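Local coordinates for DUF7790 domain-containing protein (Leptospira interrogans serogroup Icterohaemorrhagiae serovar copenhageni, PDB 6ULO) that is of unknown function but contains a Rossmann-like domain and is probably anchored in the membrane by a transmembrane helix, at residues T46-I57 against S72-W81; K217-E228 against V245-S256. One frame throughout, in Å; residues are numbered along the deposited sequence.

Interaction 1: residues T46-I57 against S72-W81; sequences TVSNEDRLDLLI and SEQNLTIAAW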
loop_
_atom_site.group_PDB
_atom_site.type_symbol
_atom_site.label_atom_id
_atom_site.label_comp_id
_atom_site.label_asym_id
_atom_site.label_seq_id
_atom_site.Cartn_x
_atom_site.Cartn_y
_atom_site.Cartn_z
ATOM N N THR A 46 12.172 -0.215 -2.094
ATOM C CA THR A 46 11.166 0.576 -2.796
ATOM C C THR A 46 10.295 -0.254 -3.729
ATOM O O THR A 46 9.466 0.312 -4.450
ATOM C CB THR A 46 11.818 1.702 -3.615
ATOM O OG1 THR A 46 12.614 1.141 -4.678
ATOM C CG2 THR A 46 12.680 2.589 -2.733
ATOM N N VAL A 47 10.448 -1.581 -3.733
ATOM C CA VAL A 47 9.623 -2.444 -4.562
ATOM C C VAL A 47 9.080 -3.591 -3.742
ATOM O O VAL A 47 9.708 -4.046 -2.779
ATOM C CB VAL A 47 10.351 -3.008 -5.799
ATOM C CG1 VAL A 47 10.683 -1.906 -6.770
ATOM C CG2 VAL A 47 11.579 -3.814 -5.388
ATOM N N SER A 48 7.917 -4.070 -4.158
ATOM C CA SER A 48 7.357 -5.308 -3.659
ATOM C C SER A 48 8.027 -6.515 -4.323
ATOM O O SER A 48 8.547 -6.438 -5.444
ATOM C CB SER A 48 5.867 -5.336 -4.020
ATOM O OG SER A 48 5.228 -6.523 -3.558
ATOM N N ASN A 49 8.015 -7.644 -3.615
ATOM C CA ASN A 49 8.427 -8.930 -4.171
ATOM C C ASN A 49 7.287 -9.938 -4.124
ATOM O O ASN A 49 7.539 -11.145 -4.166
ATOM C CB ASN A 49 9.676 -9.443 -3.456
ATOM C CG ASN A 49 9.447 -9.624 -1.949
ATOM O OD1 ASN A 49 8.370 -9.315 -1.430
ATOM N ND2 ASN A 49 10.450 -10.132 -1.247
ATOM N N GLU A 50 6.037 -9.468 -4.074
ATOM C CA GLU A 50 4.836 -10.303 -4.041
ATOM C C GLU A 50 4.333 -10.448 -5.474
ATOM O O GLU A 50 3.846 -9.477 -6.063
ATOM C CB GLU A 50 3.792 -9.642 -3.130
ATOM C CG GLU A 50 4.364 -9.585 -1.690
ATOM C CD GLU A 50 3.594 -8.679 -0.700
ATOM O OE1 GLU A 50 2.629 -7.996 -1.127
ATOM O OE2 GLU A 50 3.946 -8.667 0.524
ATOM N N ASP A 51 4.416 -11.658 -6.033
ATOM C CA ASP A 51 4.154 -11.893 -7.453
ATOM C C ASP A 51 2.749 -12.384 -7.768
ATOM O O ASP A 51 2.439 -12.601 -8.948
ATOM C CB ASP A 51 5.136 -12.914 -8.033
ATOM C CG ASP A 51 6.565 -12.442 -7.976
ATOM O OD1 ASP A 51 6.795 -11.222 -8.085
ATOM O OD2 ASP A 51 7.472 -13.289 -7.774
ATOM N N ARG A 52 1.884 -12.583 -6.771
ATOM C CA ARG A 52 0.555 -13.103 -7.018
ATOM C C ARG A 52 -0.503 -12.219 -6.392
ATOM O O ARG A 52 -1.526 -12.701 -5.911
ATOM C CB ARG A 52 0.413 -14.568 -6.585
ATOM C CG ARG A 52 1.285 -15.544 -7.415
ATOM C CD ARG A 52 0.976 -15.492 -8.923
ATOM N NE ARG A 52 -0.446 -15.468 -9.247
ATOM C CZ ARG A 52 -1.260 -16.531 -9.252
ATOM N NH1 ARG A 52 -0.811 -17.737 -8.906
ATOM N NH2 ARG A 52 -2.545 -16.382 -9.590
ATOM N N LEU A 53 -0.324 -10.893 -6.483
ATOM C CA LEU A 53 -1.339 -9.987 -5.956
ATOM C C LEU A 53 -2.663 -10.156 -6.673
ATOM O O LEU A 53 -3.699 -9.792 -6.119
ATOM C CB LEU A 53 -0.858 -8.540 -6.032
ATOM C CG LEU A 53 0.343 -8.254 -5.134
ATOM C CD1 LEU A 53 1.019 -6.942 -5.563
ATOM C CD2 LEU A 53 -0.092 -8.200 -3.662
ATOM N N ASP A 54 -2.658 -10.706 -7.899
ATOM C CA ASP A 54 -3.911 -10.925 -8.592
ATOM C C ASP A 54 -4.859 -11.843 -7.832
ATOM O O ASP A 54 -6.071 -11.784 -8.063
ATOM C CB ASP A 54 -3.671 -11.498 -9.997
ATOM C CG ASP A 54 -2.864 -12.790 -10.000
ATOM O OD1 ASP A 54 -1.704 -12.791 -9.505
ATOM O OD2 ASP A 54 -3.385 -13.804 -10.504
ATOM N N LEU A 55 -4.346 -12.684 -6.924
ATOM C CA LEU A 55 -5.244 -13.509 -6.116
ATOM C C LEU A 55 -6.165 -12.661 -5.254
ATOM O O LEU A 55 -7.196 -13.148 -4.790
ATOM C CB LEU A 55 -4.439 -14.439 -5.217
ATOM C CG LEU A 55 -3.606 -15.477 -5.980
ATOM C CD1 LEU A 55 -2.697 -16.204 -4.975
ATOM C CD2 LEU A 55 -4.504 -16.471 -6.722
ATOM N N LEU A 56 -5.814 -11.399 -5.018
ATOM C CA LEU A 56 -6.638 -10.521 -4.194
ATOM C C LEU A 56 -7.841 -9.976 -4.936
ATOM O O LEU A 56 -8.772 -9.490 -4.281
ATOM C CB LEU A 56 -5.798 -9.335 -3.729
ATOM C CG LEU A 56 -4.591 -9.682 -2.857
ATOM C CD1 LEU A 56 -3.761 -8.447 -2.626
ATOM C CD2 LEU A 56 -5.024 -10.344 -1.539
ATOM N N ILE A 57 -7.823 -9.979 -6.284
ATOM C CA ILE A 57 -8.861 -9.283 -7.046
ATOM C C ILE A 57 -10.278 -9.576 -6.570
ATOM O O ILE A 57 -11.023 -8.628 -6.319
ATOM C CB ILE A 57 -8.669 -9.492 -8.550
ATOM C CG1 ILE A 57 -7.361 -8.846 -9.021
ATOM C CG2 ILE A 57 -9.895 -8.919 -9.314
ATOM C CD1 ILE A 57 -6.984 -9.258 -10.443
ATOM N N SER A 72 4.911 0.409 -1.489
ATOM C CA SER A 72 5.088 1.260 -2.658
ATOM C C SER A 72 4.021 1.043 -3.727
ATOM O O SER A 72 2.824 1.090 -3.437
ATOM C CB SER A 72 6.517 1.038 -3.163
ATOM O OG SER A 72 7.401 1.316 -2.094
ATOM N N GLU A 73 4.441 0.785 -4.984
ATOM C CA GLU A 73 3.490 0.768 -6.096
ATOM C C GLU A 73 2.436 -0.322 -6.010
ATOM O O GLU A 73 1.363 -0.175 -6.622
ATOM C CB GLU A 73 4.209 0.658 -7.462
ATOM C CG GLU A 73 4.911 1.953 -7.844
ATOM C CD GLU A 73 5.834 1.661 -8.995
ATOM O OE1 GLU A 73 6.987 1.229 -8.729
ATOM O OE2 GLU A 73 5.407 1.806 -10.154
ATOM N N GLN A 74 2.695 -1.403 -5.271
ATOM C CA GLN A 74 1.679 -2.449 -5.176
ATOM C C GLN A 74 0.392 -1.918 -4.557
ATOM O O GLN A 74 -0.695 -2.445 -4.811
ATOM C CB GLN A 74 2.195 -3.678 -4.423
ATOM C CG GLN A 74 2.341 -3.509 -2.916
ATOM C CD GLN A 74 3.682 -2.996 -2.476
ATOM O OE1 GLN A 74 4.242 -2.073 -3.061
ATOM N NE2 GLN A 74 4.209 -3.556 -1.388
ATOM N N ASN A 75 0.489 -0.859 -3.736
ATOM C CA ASN A 75 -0.702 -0.236 -3.165
ATOM C C ASN A 75 -1.574 0.397 -4.234
ATOM O O ASN A 75 -2.800 0.423 -4.094
ATOM C CB ASN A 75 -0.277 0.826 -2.165
ATOM C CG ASN A 75 0.370 0.190 -0.945
ATOM O OD1 ASN A 75 -0.308 -0.446 -0.138
ATOM N ND2 ASN A 75 1.674 0.359 -0.801
ATOM N N LEU A 76 -0.948 0.966 -5.263
ATOM C CA LEU A 76 -1.716 1.561 -6.352
ATOM C C LEU A 76 -2.434 0.472 -7.145
ATOM O O LEU A 76 -3.577 0.653 -7.575
ATOM C CB LEU A 76 -0.804 2.420 -7.227
ATOM C CG LEU A 76 -0.023 3.465 -6.427
ATOM C CD1 LEU A 76 0.838 4.276 -7.370
ATOM C CD2 LEU A 76 -0.898 4.413 -5.627
ATOM N N THR A 77 -1.783 -0.688 -7.333
ATOM C CA THR A 77 -2.470 -1.810 -7.961
ATOM C C THR A 77 -3.732 -2.175 -7.189
ATOM O O THR A 77 -4.824 -2.298 -7.779
ATOM C CB THR A 77 -1.524 -2.996 -8.045
ATOM O OG1 THR A 77 -0.462 -2.624 -8.927
ATOM C CG2 THR A 77 -2.217 -4.251 -8.581
ATOM N N ILE A 78 -3.608 -2.365 -5.868
ATOM C CA ILE A 78 -4.756 -2.851 -5.117
ATOM C C ILE A 78 -5.833 -1.771 -5.040
ATOM O O ILE A 78 -7.035 -2.055 -5.164
ATOM C CB ILE A 78 -4.309 -3.307 -3.720
ATOM C CG1 ILE A 78 -3.248 -4.408 -3.809
ATOM C CG2 ILE A 78 -5.494 -3.725 -2.883
ATOM C CD1 ILE A 78 -2.587 -4.763 -2.453
ATOM N N ALA A 79 -5.417 -0.506 -4.841
ATOM C CA ALA A 79 -6.373 0.602 -4.738
ATOM C C ALA A 79 -7.149 0.800 -6.034
ATOM O O ALA A 79 -8.331 1.175 -6.000
ATOM C CB ALA A 79 -5.657 1.892 -4.365
ATOM N N ALA A 80 -6.509 0.585 -7.196
ATOM C CA ALA A 80 -7.253 0.706 -8.445
ATOM C C ALA A 80 -8.326 -0.374 -8.539
ATOM O O ALA A 80 -9.448 -0.113 -8.983
ATOM C CB ALA A 80 -6.293 0.643 -9.640
ATOM N N TRP A 81 -7.986 -1.611 -8.152
ATOM C CA TRP A 81 -8.991 -2.676 -8.137
ATOM C C TRP A 81 -10.133 -2.326 -7.196
ATOM O O TRP A 81 -11.310 -2.586 -7.494
ATOM C CB TRP A 81 -8.341 -3.976 -7.676
ATOM C CG TRP A 81 -7.322 -4.553 -8.609
ATOM C CD1 TRP A 81 -7.196 -4.292 -9.942
ATOM C CD2 TRP A 81 -6.263 -5.452 -8.277
ATOM N NE1 TRP A 81 -6.128 -5.005 -10.483
ATOM C CE2 TRP A 81 -5.550 -5.728 -9.472
ATOM C CE3 TRP A 81 -5.858 -6.075 -7.093
ATOM C CZ2 TRP A 81 -4.472 -6.610 -9.504
ATOM C CZ3 TRP A 81 -4.757 -6.919 -7.110
ATOM C CH2 TRP A 81 -4.104 -7.206 -8.309
HETATM O O HOH W 1 7.186 0.189 -6.217
#
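In the first beta-alpha-beta unit of this Rossmann-like fold, I57 of segment 46-57, a loop that tightens into a 3-10 turn before helix 57-60, lies over the indole of W81 on helix 74-82. The CG1 of I57 stands 3.4 Å from the centroid of the six-membered ring of W81, only 3° off the normal, a CH-pi contact with the two side chains at about a right angle. Across the opposite face, toward the rim, lies T77 O, while L53 O meets the ring edge, 3.2 Å from W81 CZ3. That oxygen also accepts the N-H of L56 in the short 3-10 segment. Nearby, L56 CD1 touches I78 CD1 at 3.9 Å, and L53 CD1 rests on Q74 CB at 3.7 Å.

Q74 is folded back by its side-chain torsions (chi1 73°, chi2 -89°), and its OE1 accepts a hydrogen bond from S72 N (3.0 Å), the donor standing above the plane of the Q74 side-chain carbonyl; NE2 bonds to Y222. The Q74 amide carbon CD packs on S48 CB at 3.6 Å, and S48 OG accepts from E50 N in an ST turn. A water links T46 O to the N and OE1 of E73.

Helix 139-166 lies against T46, V47 and S48, helix 94-109 against T46 and S72, and strand 277-282 supplies Y278 beside L53 and V280 beside L56.

Interaction 2: residues K217-E228 against V245-S256; sequences KVGIIYFSNAEE and VSESSLVVRTIS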
loop_
_atom_site.group_PDB
_atom_site.type_symbol
_atom_site.label_atom_id
_atom_site.label_comp_id
_atom_site.label_asym_id
_atom_site.label_seq_id
_atom_site.Cartn_x
_atom_site.Cartn_y
_atom_site.Cartn_z
ATOM N N LYS A 217 -14.344 6.258 6.037
ATOM C CA LYS A 217 -14.015 4.949 6.590
ATOM C C LYS A 217 -12.881 4.326 5.797
ATOM O O LYS A 217 -12.733 4.593 4.601
ATOM C CB LYS A 217 -15.222 3.993 6.465
ATOM C CG LYS A 217 -16.437 4.500 7.265
ATOM C CD LYS A 217 -17.622 3.539 7.233
ATOM C CE LYS A 217 -18.701 3.938 8.260
ATOM N NZ LYS A 217 -18.320 3.455 9.642
ATOM N N VAL A 218 -12.107 3.457 6.473
ATOM C CA VAL A 218 -11.094 2.657 5.786
ATOM C C VAL A 218 -11.777 1.488 5.093
ATOM O O VAL A 218 -12.569 0.768 5.713
ATOM C CB VAL A 218 -10.031 2.149 6.778
ATOM C CG1 VAL A 218 -9.022 1.229 6.071
ATOM C CG2 VAL A 218 -9.331 3.296 7.443
ATOM N N GLY A 219 -11.455 1.301 3.801
ATOM C CA GLY A 219 -11.866 0.120 3.070
ATOM C C GLY A 219 -10.852 -0.997 3.002
ATOM O O GLY A 219 -11.218 -2.187 2.999
ATOM N N ILE A 220 -9.575 -0.629 2.933
ATOM C CA ILE A 220 -8.493 -1.609 2.889
ATOM C C ILE A 220 -7.329 -1.067 3.695
ATOM O O ILE A 220 -6.958 0.106 3.543
ATOM C CB ILE A 220 -8.006 -1.857 1.441
ATOM C CG1 ILE A 220 -9.091 -2.515 0.578
ATOM C CG2 ILE A 220 -6.715 -2.743 1.464
ATOM C CD1 ILE A 220 -8.715 -2.674 -0.858
ATOM N N ILE A 221 -6.731 -1.918 4.528
ATOM C CA ILE A 221 -5.417 -1.638 5.086
ATOM C C ILE A 221 -4.466 -2.756 4.674
ATOM O O ILE A 221 -4.762 -3.944 4.881
ATOM C CB ILE A 221 -5.449 -1.358 6.605
ATOM C CG1 ILE A 221 -4.078 -0.885 7.069
ATOM C CG2 ILE A 221 -5.967 -2.559 7.419
ATOM C CD1 ILE A 221 -4.109 -0.193 8.415
ATOM N N TYR A 222 -3.351 -2.392 4.035
ATOM C CA TYR A 222 -2.379 -3.350 3.516
ATOM C C TYR A 222 -1.112 -3.300 4.359
ATOM O O TYR A 222 -0.502 -2.234 4.521
ATOM C CB TYR A 222 -2.073 -3.018 2.048
ATOM C CG TYR A 222 -0.840 -3.731 1.483
ATOM C CD1 TYR A 222 -0.905 -5.063 1.017
ATOM C CD2 TYR A 222 0.381 -3.082 1.415
ATOM C CE1 TYR A 222 0.226 -5.681 0.483
ATOM C CE2 TYR A 222 1.503 -3.706 0.862
ATOM C CZ TYR A 222 1.415 -5.006 0.409
ATOM O OH TYR A 222 2.536 -5.595 -0.096
ATOM N N PHE A 223 -0.720 -4.452 4.898
ATOM C CA PHE A 223 0.457 -4.589 5.745
ATOM C C PHE A 223 1.629 -5.273 5.069
ATOM O O PHE A 223 2.652 -5.447 5.717
ATOM C CB PHE A 223 0.135 -5.378 7.009
ATOM C CG PHE A 223 -0.886 -4.716 7.900
ATOM C CD1 PHE A 223 -0.735 -3.394 8.324
ATOM C CD2 PHE A 223 -2.012 -5.427 8.337
ATOM C CE1 PHE A 223 -1.679 -2.811 9.193
ATOM C CE2 PHE A 223 -2.946 -4.843 9.201
ATOM C CZ PHE A 223 -2.774 -3.551 9.620
ATOM N N SER A 224 1.489 -5.756 3.827
ATOM C CA SER A 224 2.507 -6.641 3.265
ATOM C C SER A 224 2.754 -7.760 4.266
ATOM O O SER A 224 1.797 -8.212 4.890
ATOM C CB SER A 224 3.746 -5.829 2.852
ATOM O OG SER A 224 4.710 -6.669 2.225
ATOM N N ASN A 225 4.007 -8.161 4.473
ATOM C CA ASN A 225 4.322 -9.120 5.527
ATOM C C ASN A 225 4.933 -8.435 6.733
ATOM O O ASN A 225 5.647 -9.080 7.518
ATOM C CB ASN A 225 5.213 -10.271 5.020
ATOM C CG ASN A 225 6.632 -9.842 4.753
ATOM O OD1 ASN A 225 6.854 -8.734 4.210
ATOM N ND2 ASN A 225 7.606 -10.701 5.081
ATOM N N ALA A 226 4.643 -7.135 6.921
ATOM C CA ALA A 226 5.257 -6.401 8.027
ATOM C C ALA A 226 4.961 -7.030 9.382
ATOM O O ALA A 226 5.810 -6.965 10.279
ATOM C CB ALA A 226 4.780 -4.952 8.015
ATOM N N GLU A 227 3.786 -7.659 9.538
ATOM C CA GLU A 227 3.429 -8.237 10.826
ATOM C C GLU A 227 4.314 -9.422 11.175
ATOM O O GLU A 227 4.342 -9.820 12.334
ATOM C CB GLU A 227 1.959 -8.663 10.839
ATOM C CG GLU A 227 0.939 -7.520 10.683
ATOM C CD GLU A 227 -0.384 -8.063 10.223
ATOM O OE1 GLU A 227 -0.488 -8.350 9.014
ATOM O OE2 GLU A 227 -1.301 -8.239 11.053
ATOM N N GLU A 228 5.012 -10.010 10.205
ATOM C CA GLU A 228 5.929 -11.091 10.534
ATOM C C GLU A 228 7.087 -10.630 11.398
ATOM O O GLU A 228 7.807 -11.479 11.946
ATOM C CB GLU A 228 6.466 -11.718 9.248
ATOM C CG GLU A 228 5.378 -12.364 8.407
ATOM C CD GLU A 228 5.914 -13.444 7.489
ATOM O OE1 GLU A 228 6.611 -13.113 6.510
ATOM O OE2 GLU A 228 5.616 -14.636 7.739
ATOM N N VAL A 245 -14.281 1.869 10.056
ATOM C CA VAL A 245 -14.262 0.846 9.016
ATOM C C VAL A 245 -15.672 0.566 8.526
ATOM O O VAL A 245 -16.657 0.853 9.202
ATOM C CB VAL A 245 -13.589 -0.459 9.500
ATOM C CG1 VAL A 245 -12.177 -0.174 9.949
ATOM C CG2 VAL A 245 -14.383 -1.081 10.643
ATOM N N SER A 246 -15.750 0.056 7.297
ATOM C CA SER A 246 -16.979 -0.453 6.710
ATOM C C SER A 246 -17.132 -1.933 7.060
ATOM O O SER A 246 -16.167 -2.606 7.427
ATOM C CB SER A 246 -16.951 -0.275 5.180
ATOM O OG SER A 246 -15.897 -1.004 4.536
ATOM N N GLU A 247 -18.365 -2.440 6.932
ATOM C CA GLU A 247 -18.616 -3.861 7.160
ATOM C C GLU A 247 -17.734 -4.732 6.272
ATOM O O GLU A 247 -17.285 -5.813 6.683
ATOM C CB GLU A 247 -20.096 -4.177 6.901
ATOM C CG GLU A 247 -20.513 -5.598 7.255
ATOM C CD GLU A 247 -20.182 -6.647 6.185
ATOM O OE1 GLU A 247 -20.055 -6.292 4.986
ATOM O OE2 GLU A 247 -20.053 -7.843 6.554
ATOM N N SER A 248 -17.474 -4.287 5.049
ATOM C CA SER A 248 -16.745 -5.093 4.075
ATOM C C SER A 248 -15.247 -4.821 4.082
ATOM O O SER A 248 -14.507 -5.506 3.388
ATOM C CB SER A 248 -17.286 -4.819 2.675
ATOM O OG SER A 248 -17.080 -3.456 2.351
ATOM N N SER A 249 -14.779 -3.886 4.897
ATOM C CA SER A 249 -13.380 -3.459 4.886
ATOM C C SER A 249 -12.454 -4.635 5.174
ATOM O O SER A 249 -12.751 -5.458 6.049
ATOM C CB SER A 249 -13.164 -2.403 5.978
ATOM O OG SER A 249 -14.037 -1.296 5.822
ATOM N N LEU A 250 -11.302 -4.690 4.477
ATOM C CA LEU A 250 -10.355 -5.804 4.594
ATOM C C LEU A 250 -8.954 -5.355 4.983
ATOM O O LEU A 250 -8.468 -4.301 4.537
ATOM C CB LEU A 250 -10.197 -6.550 3.245
ATOM C CG LEU A 250 -11.400 -7.327 2.765
ATOM C CD1 LEU A 250 -11.069 -8.023 1.445
ATOM C CD2 LEU A 250 -11.835 -8.345 3.823
ATOM N N VAL A 251 -8.314 -6.179 5.810
ATOM C CA VAL A 251 -6.861 -6.275 5.911
ATOM C C VAL A 251 -6.348 -7.112 4.755
ATOM O O VAL A 251 -6.922 -8.167 4.455
ATOM C CB VAL A 251 -6.462 -6.970 7.229
ATOM C CG1 VAL A 251 -4.957 -7.212 7.291
ATOM C CG2 VAL A 251 -6.960 -6.213 8.469
ATOM N N VAL A 252 -5.242 -6.699 4.152
ATOM C CA VAL A 252 -4.479 -7.510 3.224
ATOM C C VAL A 252 -3.078 -7.696 3.797
ATOM O O VAL A 252 -2.415 -6.723 4.170
ATOM C CB VAL A 252 -4.401 -6.831 1.847
ATOM C CG1 VAL A 252 -3.486 -7.654 0.896
ATOM C CG2 VAL A 252 -5.788 -6.590 1.278
ATOM N N ARG A 253 -2.599 -8.946 3.837
ATOM C CA ARG A 253 -1.255 -9.230 4.331
ATOM C C ARG A 253 -0.705 -10.426 3.561
ATOM O O ARG A 253 -1.431 -11.141 2.853
ATOM C CB ARG A 253 -1.248 -9.553 5.846
ATOM C CG ARG A 253 -1.990 -10.837 6.189
ATOM C CD ARG A 253 -1.782 -11.289 7.610
ATOM N NE ARG A 253 -2.304 -10.350 8.602
ATOM C CZ ARG A 253 -3.537 -10.361 9.103
ATOM N NH1 ARG A 253 -4.441 -11.230 8.675
ATOM N NH2 ARG A 253 -3.878 -9.474 10.053
ATOM N N THR A 254 0.587 -10.645 3.745
ATOM C CA THR A 254 1.223 -11.880 3.304
ATOM C C THR A 254 2.009 -12.467 4.469
ATOM O O THR A 254 2.352 -11.775 5.440
ATOM C CB THR A 254 2.196 -11.606 2.149
ATOM O OG1 THR A 254 3.091 -10.541 2.503
ATOM C CG2 THR A 254 1.442 -11.243 0.908
ATOM N N ILE A 255 2.275 -13.775 4.368
ATOM C CA ILE A 255 3.169 -14.467 5.288
ATOM C C ILE A 255 4.125 -15.345 4.492
ATOM O O ILE A 255 3.940 -15.608 3.303
ATOM C CB ILE A 255 2.453 -15.305 6.370
ATOM C CG1 ILE A 255 1.610 -16.420 5.734
ATOM C CG2 ILE A 255 1.713 -14.371 7.390
ATOM C CD1 ILE A 255 1.257 -17.529 6.759
ATOM N N SER A 256 5.162 -15.808 5.193
ATOM C CA SER A 256 6.188 -16.605 4.528
ATOM C C SER A 256 6.687 -17.753 5.388
ATOM O O SER A 256 7.739 -18.314 5.081
ATOM C CB SER A 256 7.350 -15.692 4.093
ATOM O OG SER A 256 7.964 -15.058 5.209
#
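L250 joins the two strands through both its backbone groups, its N giving a hydrogen bond to G219 O (2.9 Å) and its O taking one from I221 N. V252 repeats the pattern around Y222: its N reaches I221 O, and its O receives F223 N nearly along the C=O axis (176°). Farther along, T254 N donates to S224 O from well above the carbonyl plane, where a type II' turn from F223 to A226 redirects the chain.

This is the parallel pairing of a beta-alpha-beta crossover: strand 218-222 runs through helix 234-241 to strand 249-255, and the two meet at 6° in the centre of the mixed sheet. On its other edge, strand 218-222 bonds to V66 and V68. I221 CG2 and V251 CG2 lie side by side on one face, 3.9 Å apart; on the other, V252 CG1 meets the edge of the Y222 ring.

Charge is matched at the far end. R253 takes E227 side-on, NE to OE1 (2.7 Å) and NH2 to OE2 (3.0 Å), with the two planes 35° apart; V251 CG1 lies over the rim of one guanidinium face. Y232 adds a second partner to E227 OE2, and Q281 receives R253 NH1. E228 OE1 accepts S256 OG (2.7 Å) on its syn lone pair and N225 ND2 on its anti one, while S256 N reaches E228 OE2 at 2.8 Å. At the other end, K217 NZ donates a hydrogen bond to V245 O (3.1 Å), from above the carbonyl plane.

How the interactions relate
The two interactions come in series along the chain, interaction 1 closing before interaction 2 opens, and their centres lie about 12 Å apart within a single Rossmann-like domain. Strand 66-69, which leads into helix 74-82 of interaction 1, neighbours strand 218-222 of interaction 2 in the sheet, and I78 of the helix packs on I220 and Y222. E50 carries much of the polar join: its OE1 lies 2.6 Å from Y222 OH and its OE2 2.7 Å from S224 OG, both probable hydrogen bonds, and T254 OG1 also bonds to OE2. Apolar packing continues from L56 CD1 to V252 CG1. Segment 46-57 thus lies between helix 74-82 and the carboxyl ends of strands 218-222 and 249-255, touching both.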